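Local coordinates for putative lipoprotein (Parabacteroides distasonis ATCC 8503, PDB 3JX8), which is of unproven function but, as a putative lipoprotein with adhesin-like head domains, may bind lipids or mediate adhesion at the cell surface, at residues I7-S21 with P43-Y56. Residues are numbered along the deposited sequence; the frame is centred on the assembly and turned at random.
Sequences IDGNGNPETREIKIS and PYLSVTIDENLFDY
R16 lays its guanidinium flat on the ring of F54, the planes only 9° apart and the centres 3.9 Å from each other. With the chain extended from CG to NE (chi2 -176°), CD rides over the ring centroid while NH1 carries on past the rim to F54 CB. I49 CG2 fills the other face of the ring, and E14 O sits at its edge. E14 fixes how the guanidinium is turned: R16 NE reaches OE2 at 3.0 Å and NH2 reaches OE1, both approaching from above the carboxylate plane. Strand 13-17 itself pairs antiparallel with 44-50, R16 and V47 exchanging two backbone hydrogen bonds. The pair lies at the N-terminal end of a solenoid of stacked parallel strands, consistent with the pectate-lyase-like clan, and 44-50 continues antiparallel onto 89-95. Across the sheet from R16, T15 OG1 meets T48 OG1 at 2.7 Å, and Y44 OH donates to E17 OE2, which lies near the plane of the Y44 ring but is met from above the carboxylate plane.

Ahead of the strand, N10 OD1 accepts from N12 N, an Asx turn. E51 OE2 takes two amides, N10 ND2 on its anti lone pair and N12 ND2, 2.9 Å away, from above the carboxylate plane. The N10 and N52 amides stack, their planes 26° apart; N10 N donates to N52 OD1, while N52 ND2 donates to D8 O almost exactly in its amide plane. D50 OD2 accepts from G11 N at 2.8 Å and also takes a hydrogen bond with T87 OG1. Beyond them, I7 CG1 stands over one face of Y56, 3.9 Å from the centroid, with Y82 edge-to-face to the same tyrosine.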
ATOM      1  N   ILE A   7       2.209 -29.419   9.428  1.00 32.33           N
ATOM      2  CA  ILE A   7       1.564 -30.439  10.260  1.00 30.03           C
ATOM      3  C   ILE A   7       0.162 -30.675   9.714  1.00 28.73           C
ATOM      4  O   ILE A   7      -0.649 -29.762   9.650  1.00 26.35           O
ATOM      5  CB  ILE A   7       1.465 -30.046  11.756  1.00 30.03           C
ATOM      6  CG1 ILE A   7       2.751 -29.360  12.276  1.00 29.82           C
ATOM      7  CG2 ILE A   7       1.076 -31.270  12.585  1.00 27.03           C
ATOM      8  CD1 ILE A   7       3.955 -30.274  12.494  1.00 29.61           C
ATOM      9  N   ASP A   8      -0.110 -31.900   9.286  1.00 28.21           N
ATOM     10  CA  ASP A   8      -1.433 -32.218   8.760  1.00 28.30           C
ATOM     11  C   ASP A   8      -2.352 -32.655   9.875  1.00 27.63           C
ATOM     12  O   ASP A   8      -1.929 -33.352  10.780  1.00 26.42           O
ATOM     13  CB  ASP A   8      -1.340 -33.303   7.705  1.00 29.00           C
ATOM     14  CG  ASP A   8      -0.562 -32.855   6.473  1.00 31.39           C
ATOM     15  OD1 ASP A   8      -0.723 -31.707   6.039  1.00 33.48           O
ATOM     16  OD2 ASP A   8       0.228 -33.656   5.950  1.00 36.82           O
ATOM     17  N   GLY A   9      -3.608 -32.234   9.793  1.00 27.42           N
ATOM     18  CA  GLY A   9      -4.634 -32.677  10.728  1.00 27.31           C
ATOM     19  C   GLY A   9      -4.862 -34.160  10.585  1.00 27.06           C
ATOM     20  O   GLY A   9      -4.937 -34.665   9.481  1.00 26.56           O
ATOM     21  N   ASN A  10      -4.963 -34.864  11.714  1.00 27.33           N
ATOM     22  CA  ASN A  10      -5.142 -36.310  11.694  1.00 26.39           C
ATOM     23  C   ASN A  10      -6.575 -36.734  11.386  1.00 26.55           C
ATOM     24  O   ASN A  10      -6.851 -37.905  11.366  1.00 26.90           O
ATOM     25  CB  ASN A  10      -4.640 -36.966  12.991  1.00 26.44           C
ATOM     26  CG  ASN A  10      -5.545 -36.709  14.212  1.00 25.14           C
ATOM     27  OD1 ASN A  10      -6.528 -35.971  14.165  1.00 22.58           O
ATOM     28  ND2 ASN A  10      -5.172 -37.310  15.327  1.00 23.75           N
ATOM     29  N   GLY A  11      -7.481 -35.788  11.177  1.00 26.22           N
ATOM     30  CA  GLY A  11      -8.833 -36.122  10.749  1.00 26.04           C
ATOM     31  C   GLY A  11      -9.757 -36.480  11.897  1.00 25.72           C
ATOM     32  O   GLY A  11     -10.853 -36.930  11.672  1.00 25.95           O
ATOM     33  N   ASN A  12      -9.318 -36.289  13.130  1.00 24.69           N
ATOM     34  CA  ASN A  12     -10.186 -36.506  14.270  1.00 23.96           C
ATOM     35  C   ASN A  12     -10.509 -35.191  14.952  1.00 23.34           C
ATOM     36  O   ASN A  12      -9.810 -34.789  15.851  1.00 23.34           O
ATOM     37  CB  ASN A  12      -9.485 -37.437  15.230  1.00 23.85           C
ATOM     38  CG  ASN A  12      -9.155 -38.761  14.603  1.00 23.29           C
ATOM     39  OD1 ASN A  12      -9.747 -39.169  13.601  1.00 23.11           O
ATOM     40  ND2 ASN A  12      -8.214 -39.458  15.208  1.00 22.26           N
ATOM     41  N   PRO A  13     -11.596 -34.532  14.556  1.00 23.40           N
ATOM     42  CA  PRO A  13     -11.872 -33.226  15.137  1.00 23.42           C
ATOM     43  C   PRO A  13     -12.238 -33.259  16.609  1.00 23.49           C
ATOM     44  O   PRO A  13     -13.053 -34.078  17.021  1.00 23.38           O
ATOM     45  CB  PRO A  13     -13.082 -32.726  14.337  1.00 23.52           C
ATOM     46  CG  PRO A  13     -13.304 -33.734  13.253  1.00 23.78           C
ATOM     47  CD  PRO A  13     -12.709 -34.992  13.710  1.00 23.34           C
ATOM     48  N   GLU A  14     -11.665 -32.328  17.365  1.00 23.32           N
ATOM     49  CA  GLU A  14     -11.937 -32.169  18.785  1.00 22.76           C
ATOM     50  C   GLU A  14     -12.346 -30.728  19.080  1.00 22.31           C
ATOM     51  O   GLU A  14     -11.740 -29.798  18.577  1.00 21.63           O
ATOM     52  CB  GLU A  14     -10.706 -32.543  19.648  1.00 22.73           C
ATOM     53  CG  GLU A  14     -10.860 -32.207  21.126  1.00 22.37           C
ATOM     54  CD  GLU A  14      -9.710 -32.651  22.030  1.00 24.56           C
ATOM     55  OE1 GLU A  14      -8.696 -33.253  21.557  1.00 24.35           O
ATOM     56  OE2 GLU A  14      -9.851 -32.380  23.256  1.00 22.30           O
ATOM     57  N   THR A  15     -13.362 -30.573  19.924  1.00 21.58           N
ATOM     58  CA  THR A  15     -13.801 -29.284  20.389  1.00 21.53           C
ATOM     59  C   THR A  15     -13.347 -29.088  21.823  1.00 22.54           C
ATOM     60  O   THR A  15     -13.519 -29.967  22.682  1.00 22.87           O
ATOM     61  CB  THR A  15     -15.308 -29.179  20.318  1.00 21.08           C
ATOM     62  OG1 THR A  15     -15.689 -29.259  18.944  1.00 21.11           O
ATOM     63  CG2 THR A  15     -15.804 -27.896  20.926  1.00 17.19           C
ATOM     64  N   ARG A  16     -12.763 -27.929  22.070  1.00 23.50           N
ATOM     65  CA  ARG A  16     -12.361 -27.518  23.400  1.00 24.48           C
ATOM     66  C   ARG A  16     -12.915 -26.152  23.709  1.00 25.48           C
ATOM     67  O   ARG A  16     -12.724 -25.179  22.939  1.00 24.14           O
ATOM     68  CB  ARG A  16     -10.840 -27.452  23.520  1.00 24.65           C
ATOM     69  CG  ARG A  16     -10.184 -28.778  23.483  1.00 25.29           C
ATOM     70  CD  ARG A  16      -8.698 -28.680  23.693  1.00 25.24           C
ATOM     71  NE  ARG A  16      -8.151 -29.965  23.334  1.00 28.18           N
ATOM     72  CZ  ARG A  16      -6.869 -30.310  23.316  1.00 29.52           C
ATOM     73  NH1 ARG A  16      -5.905 -29.484  23.672  1.00 26.51           N
ATOM     74  NH2 ARG A  16      -6.568 -31.553  22.950  1.00 32.85           N
ATOM     75  N   GLU A  17     -13.597 -26.080  24.846  1.00 26.54           N
ATOM     76  CA  GLU A  17     -13.969 -24.802  25.411  1.00 28.19           C
ATOM     77  C   GLU A  17     -12.812 -24.329  26.245  1.00 28.51           C
ATOM     78  O   GLU A  17     -12.361 -25.039  27.124  1.00 30.01           O
ATOM     79  CB  GLU A  17     -15.248 -24.913  26.220  1.00 28.20           C
ATOM     80  CG  GLU A  17     -16.455 -25.178  25.320  1.00 31.42           C
ATOM     81  CD  GLU A  17     -17.783 -25.213  26.088  1.00 37.00           C
ATOM     82  OE1 GLU A  17     -17.746 -25.246  27.344  1.00 40.72           O
ATOM     83  OE2 GLU A  17     -18.859 -25.191  25.435  1.00 39.44           O
ATOM     84  N   ILE A  18     -12.322 -23.129  25.974  1.00 29.35           N
ATOM     85  CA  ILE A  18     -11.133 -22.609  26.640  1.00 29.38           C
ATOM     86  C   ILE A  18     -11.517 -21.457  27.558  1.00 29.99           C
ATOM     87  O   ILE A  18     -12.185 -20.503  27.147  1.00 30.28           O
ATOM     88  CB  ILE A  18     -10.088 -22.173  25.609  1.00 29.35           C
ATOM     89  CG1 ILE A  18      -9.738 -23.370  24.715  1.00 29.16           C
ATOM     90  CG2 ILE A  18      -8.839 -21.662  26.307  1.00 29.10           C
ATOM     91  CD1 ILE A  18      -9.165 -23.010  23.382  1.00 29.01           C
ATOM     92  N   LYS A  19     -11.106 -21.574  28.818  1.00 30.01           N
ATOM     93  CA  LYS A  19     -11.414 -20.569  29.833  1.00 30.21           C
ATOM     94  C   LYS A  19     -10.658 -19.297  29.518  1.00 29.27           C
ATOM     95  O   LYS A  19      -9.440 -19.320  29.325  1.00 29.35           O
ATOM     96  CB  LYS A  19     -11.030 -21.074  31.241  1.00 30.94           C
ATOM     97  CG  LYS A  19     -11.682 -20.329  32.402  1.00 31.53           C
ATOM     98  N   ILE A  20     -11.386 -18.194  29.451  1.00 28.60           N
ATOM     99  CA  ILE A  20     -10.795 -16.918  29.131  1.00 28.67           C
ATOM    100  C   ILE A  20     -11.417 -15.765  29.929  1.00 28.85           C
ATOM    101  O   ILE A  20     -12.571 -15.816  30.284  1.00 29.07           O
ATOM    102  CB  ILE A  20     -10.936 -16.605  27.623  1.00 28.31           C
ATOM    103  CG1 ILE A  20     -12.398 -16.568  27.186  1.00 29.01           C
ATOM    104  CG2 ILE A  20     -10.203 -17.614  26.786  1.00 27.08           C
ATOM    105  CD1 ILE A  20     -12.588 -15.768  25.874  1.00 28.46           C
ATOM    106  N   SER A  21     -10.636 -14.720  30.183  1.00 29.13           N
ATOM    107  CA  SER A  21     -11.176 -13.425  30.622  1.00 29.49           C
ATOM    108  C   SER A  21     -11.692 -12.671  29.419  1.00 29.13           C
ATOM    109  O   SER A  21     -11.420 -13.030  28.272  1.00 28.65           O
ATOM    110  CB  SER A  21     -10.082 -12.526  31.187  1.00 29.60           C
ATOM    111  OG  SER A  21      -9.320 -13.212  32.143  1.00 32.44           O
ATOM    112  N   PRO A  43     -17.489 -13.929  28.940  1.00 28.23           N
ATOM    113  CA  PRO A  43     -16.639 -14.158  27.767  1.00 28.24           C
ATOM    114  C   PRO A  43     -16.459 -15.661  27.518  1.00 28.14           C
ATOM    115  O   PRO A  43     -16.398 -16.457  28.464  1.00 28.78           O
ATOM    116  CB  PRO A  43     -15.329 -13.474  28.131  1.00 28.35           C
ATOM    117  CG  PRO A  43     -15.293 -13.503  29.609  1.00 29.02           C
ATOM    118  CD  PRO A  43     -16.730 -13.420  30.091  1.00 28.31           C
ATOM    119  N   TYR A  44     -16.433 -16.041  26.251  1.00 27.57           N
ATOM    120  CA  TYR A  44     -16.492 -17.443  25.879  1.00 27.23           C
ATOM    121  C   TYR A  44     -15.575 -17.725  24.720  1.00 26.78           C
ATOM    122  O   TYR A  44     -15.480 -16.912  23.813  1.00 26.93           O
ATOM    123  CB  TYR A  44     -17.923 -17.788  25.472  1.00 27.28           C
ATOM    124  CG  TYR A  44     -18.112 -19.213  24.983  1.00 27.37           C
ATOM    125  CD1 TYR A  44     -18.237 -20.265  25.881  1.00 28.23           C
ATOM    126  CD2 TYR A  44     -18.192 -19.495  23.630  1.00 26.40           C
ATOM    127  CE1 TYR A  44     -18.419 -21.554  25.440  1.00 28.99           C
ATOM    128  CE2 TYR A  44     -18.369 -20.771  23.180  1.00 28.09           C
ATOM    129  CZ  TYR A  44     -18.492 -21.802  24.088  1.00 29.69           C
ATOM    130  OH  TYR A  44     -18.672 -23.086  23.636  1.00 30.70           O
ATOM    131  N   LEU A  45     -14.898 -18.865  24.763  1.00 25.96           N
ATOM    132  CA  LEU A  45     -14.114 -19.317  23.636  1.00 25.61           C
ATOM    133  C   LEU A  45     -14.251 -20.808  23.457  1.00 25.68           C
ATOM    134  O   LEU A  45     -14.036 -21.588  24.387  1.00 25.12           O
ATOM    135  CB  LEU A  45     -12.636 -18.997  23.812  1.00 25.29           C
ATOM    136  CG  LEU A  45     -11.685 -19.515  22.725  1.00 25.50           C
ATOM    137  CD1 LEU A  45     -12.028 -18.981  21.297  1.00 21.90           C
ATOM    138  CD2 LEU A  45     -10.236 -19.234  23.129  1.00 23.48           C
ATOM    139  N   SER A  46     -14.528 -21.193  22.224  1.00 25.59           N
ATOM    140  CA  SER A  46     -14.525 -22.579  21.823  1.00 25.63           C
ATOM    141  C   SER A  46     -13.763 -22.734  20.502  1.00 24.62           C
ATOM    142  O   SER A  46     -13.959 -21.945  19.589  1.00 24.85           O
ATOM    143  CB  SER A  46     -15.975 -23.042  21.651  1.00 25.60           C
ATOM    144  OG  SER A  46     -16.036 -24.269  20.951  1.00 27.58           O
ATOM    145  N   VAL A  47     -12.934 -23.770  20.406  1.00 23.84           N
ATOM    146  CA  VAL A  47     -12.133 -24.059  19.212  1.00 23.24           C
ATOM    147  C   VAL A  47     -12.302 -25.537  18.854  1.00 23.74           C
ATOM    148  O   VAL A  47     -12.175 -26.419  19.722  1.00 23.57           O
ATOM    149  CB  VAL A  47     -10.629 -23.793  19.445  1.00 22.95           C
ATOM    150  CG1 VAL A  47      -9.806 -24.184  18.196  1.00 21.27           C
ATOM    151  CG2 VAL A  47     -10.379 -22.343  19.855  1.00 21.14           C
ATOM    152  N   THR A  48     -12.580 -25.797  17.578  1.00 23.56           N
ATOM    153  CA  THR A  48     -12.672 -27.132  17.038  1.00 23.40           C
ATOM    154  C   THR A  48     -11.599 -27.287  15.958  1.00 24.19           C
ATOM    155  O   THR A  48     -11.572 -26.544  14.968  1.00 24.61           O
ATOM    156  CB  THR A  48     -14.046 -27.373  16.431  1.00 23.50           C
ATOM    157  OG1 THR A  48     -15.052 -27.161  17.431  1.00 23.14           O
ATOM    158  CG2 THR A  48     -14.161 -28.808  15.848  1.00 21.51           C
ATOM    159  N   ILE A  49     -10.713 -28.259  16.138  1.00 24.17           N
ATOM    160  CA  ILE A  49      -9.663 -28.530  15.152  1.00 23.81           C
ATOM    161  C   ILE A  49      -9.253 -29.999  15.304  1.00 24.84           C
ATOM    162  O   ILE A  49      -9.535 -30.627  16.354  1.00 25.47           O
ATOM    163  CB  ILE A  49      -8.453 -27.533  15.348  1.00 23.74           C
ATOM    164  CG1 ILE A  49      -7.583 -27.455  14.080  1.00 23.12           C
ATOM    165  CG2 ILE A  49      -7.605 -27.874  16.601  1.00 20.75           C
ATOM    166  CD1 ILE A  49      -6.638 -26.249  14.058  1.00 17.59           C
ATOM    167  N   ASP A  50      -8.606 -30.560  14.286  1.00 24.67           N
ATOM    168  CA  ASP A  50      -8.041 -31.889  14.411  1.00 24.51           C
ATOM    169  C   ASP A  50      -7.273 -31.971  15.739  1.00 24.82           C
ATOM    170  O   ASP A  50      -6.483 -31.082  16.072  1.00 24.93           O
ATOM    171  CB  ASP A  50      -7.115 -32.230  13.238  1.00 24.17           C
ATOM    172  CG  ASP A  50      -7.803 -32.072  11.876  1.00 23.52           C
ATOM    173  OD1 ASP A  50      -8.103 -30.923  11.519  1.00 23.36           O
ATOM    174  OD2 ASP A  50      -8.028 -33.077  11.157  1.00 22.96           O
ATOM    175  N   GLU A  51      -7.515 -33.047  16.491  1.00 24.79           N
ATOM    176  CA  GLU A  51      -7.028 -33.165  17.859  1.00 24.68           C
ATOM    177  C   GLU A  51      -5.513 -32.963  17.945  1.00 25.13           C
ATOM    178  O   GLU A  51      -5.001 -32.397  18.917  1.00 25.30           O
ATOM    179  CB  GLU A  51      -7.417 -34.509  18.475  1.00 24.54           C
ATOM    180  CG  GLU A  51      -6.772 -35.705  17.800  1.00 24.76           C
ATOM    181  CD  GLU A  51      -7.354 -37.056  18.226  1.00 25.09           C
ATOM    182  OE1 GLU A  51      -7.996 -37.177  19.310  1.00 25.34           O
ATOM    183  OE2 GLU A  51      -7.101 -38.008  17.464  1.00 22.70           O
ATOM    184  N   ASN A  52      -4.794 -33.413  16.929  1.00 24.72           N
ATOM    185  CA  ASN A  52      -3.343 -33.305  16.950  1.00 24.72           C
ATOM    186  C   ASN A  52      -2.817 -31.863  16.793  1.00 24.87           C
ATOM    187  O   ASN A  52      -1.724 -31.563  17.228  1.00 25.91           O
ATOM    188  CB  ASN A  52      -2.728 -34.250  15.918  1.00 24.20           C
ATOM    189  CG  ASN A  52      -3.106 -33.886  14.498  1.00 25.08           C
ATOM    190  OD1 ASN A  52      -4.264 -33.638  14.195  1.00 23.20           O
ATOM    191  ND2 ASN A  52      -2.115 -33.873  13.612  1.00 26.11           N
ATOM    192  N   LEU A  53      -3.608 -30.962  16.232  1.00 24.81           N
ATOM    193  CA  LEU A  53      -3.133 -29.621  15.948  1.00 24.12           C
ATOM    194  C   LEU A  53      -3.149 -28.659  17.173  1.00 24.91           C
ATOM    195  O   LEU A  53      -2.427 -27.647  17.166  1.00 24.07           O
ATOM    196  CB  LEU A  53      -3.922 -29.047  14.772  1.00 23.70           C
ATOM    197  CG  LEU A  53      -3.743 -29.821  13.458  1.00 23.16           C
ATOM    198  CD1 LEU A  53      -4.507 -29.132  12.286  1.00 20.01           C
ATOM    199  CD2 LEU A  53      -2.246 -30.051  13.132  1.00 21.36           C
ATOM    200  N   PHE A  54      -3.905 -28.980  18.234  1.00 24.73           N
ATOM    201  CA  PHE A  54      -3.919 -28.124  19.438  1.00 25.34           C
ATOM    202  C   PHE A  54      -2.526 -27.914  20.033  1.00 24.92           C
ATOM    203  O   PHE A  54      -2.233 -26.865  20.534  1.00 24.58           O
ATOM    204  CB  PHE A  54      -4.817 -28.697  20.557  1.00 25.30           C
ATOM    205  CG  PHE A  54      -6.290 -28.462  20.343  1.00 26.00           C
ATOM    206  CD1 PHE A  54      -6.828 -27.203  20.494  1.00 25.56           C
ATOM    207  CD2 PHE A  54      -7.136 -29.501  20.008  1.00 26.09           C
ATOM    208  CE1 PHE A  54      -8.184 -26.972  20.304  1.00 25.19           C
ATOM    209  CE2 PHE A  54      -8.501 -29.266  19.827  1.00 26.50           C
ATOM    210  CZ  PHE A  54      -9.011 -27.998  19.969  1.00 24.64           C
ATOM    211  N   ASP A  55      -1.696 -28.944  19.998  1.00 25.09           N
ATOM    212  CA  ASP A  55      -0.318 -28.862  20.470  1.00 25.53           C
ATOM    213  C   ASP A  55       0.514 -27.836  19.715  1.00 25.40           C
ATOM    214  O   ASP A  55       1.566 -27.438  20.220  1.00 25.54           O
ATOM    215  CB  ASP A  55       0.394 -30.213  20.312  1.00 26.19           C
ATOM    216  CG  ASP A  55      -0.153 -31.291  21.251  1.00 29.46           C
ATOM    217  OD1 ASP A  55      -0.717 -30.912  22.305  1.00 35.22           O
ATOM    218  OD2 ASP A  55      -0.063 -32.509  20.916  1.00 29.01           O
ATOM    219  N   TYR A  56       0.061 -27.433  18.527  1.00 24.68           N
ATOM    220  CA  TYR A  56       0.778 -26.483  17.686  1.00 24.81           C
ATOM    221  C   TYR A  56       0.160 -25.093  17.663  1.00 24.93           C
ATOM    222  O   TYR A  56       0.596 -24.252  16.903  1.00 25.21           O
ATOM    223  CB  TYR A  56       0.849 -27.031  16.264  1.00 24.61           C
ATOM    224  CG  TYR A  56       1.614 -28.316  16.201  1.00 25.71           C
ATOM    225  CD1 TYR A  56       0.968 -29.532  16.381  1.00 27.45           C
ATOM    226  CD2 TYR A  56       2.999 -28.332  16.004  1.00 27.24           C
ATOM    227  CE1 TYR A  56       1.659 -30.732  16.351  1.00 26.46           C
ATOM    228  CE2 TYR A  56       3.691 -29.529  15.972  1.00 27.44           C
ATOM    229  CZ  TYR A  56       2.994 -30.725  16.138  1.00 27.63           C
ATOM    230  OH  TYR A  56       3.629 -31.930  16.111  1.00 31.26           O
TER
HETATM  231  O   HOH W   1     -14.821 -20.250  27.313  1.00 24.11           O
HETATM  232  O   HOH W   2     -14.232 -18.476  29.457  1.00 34.29           O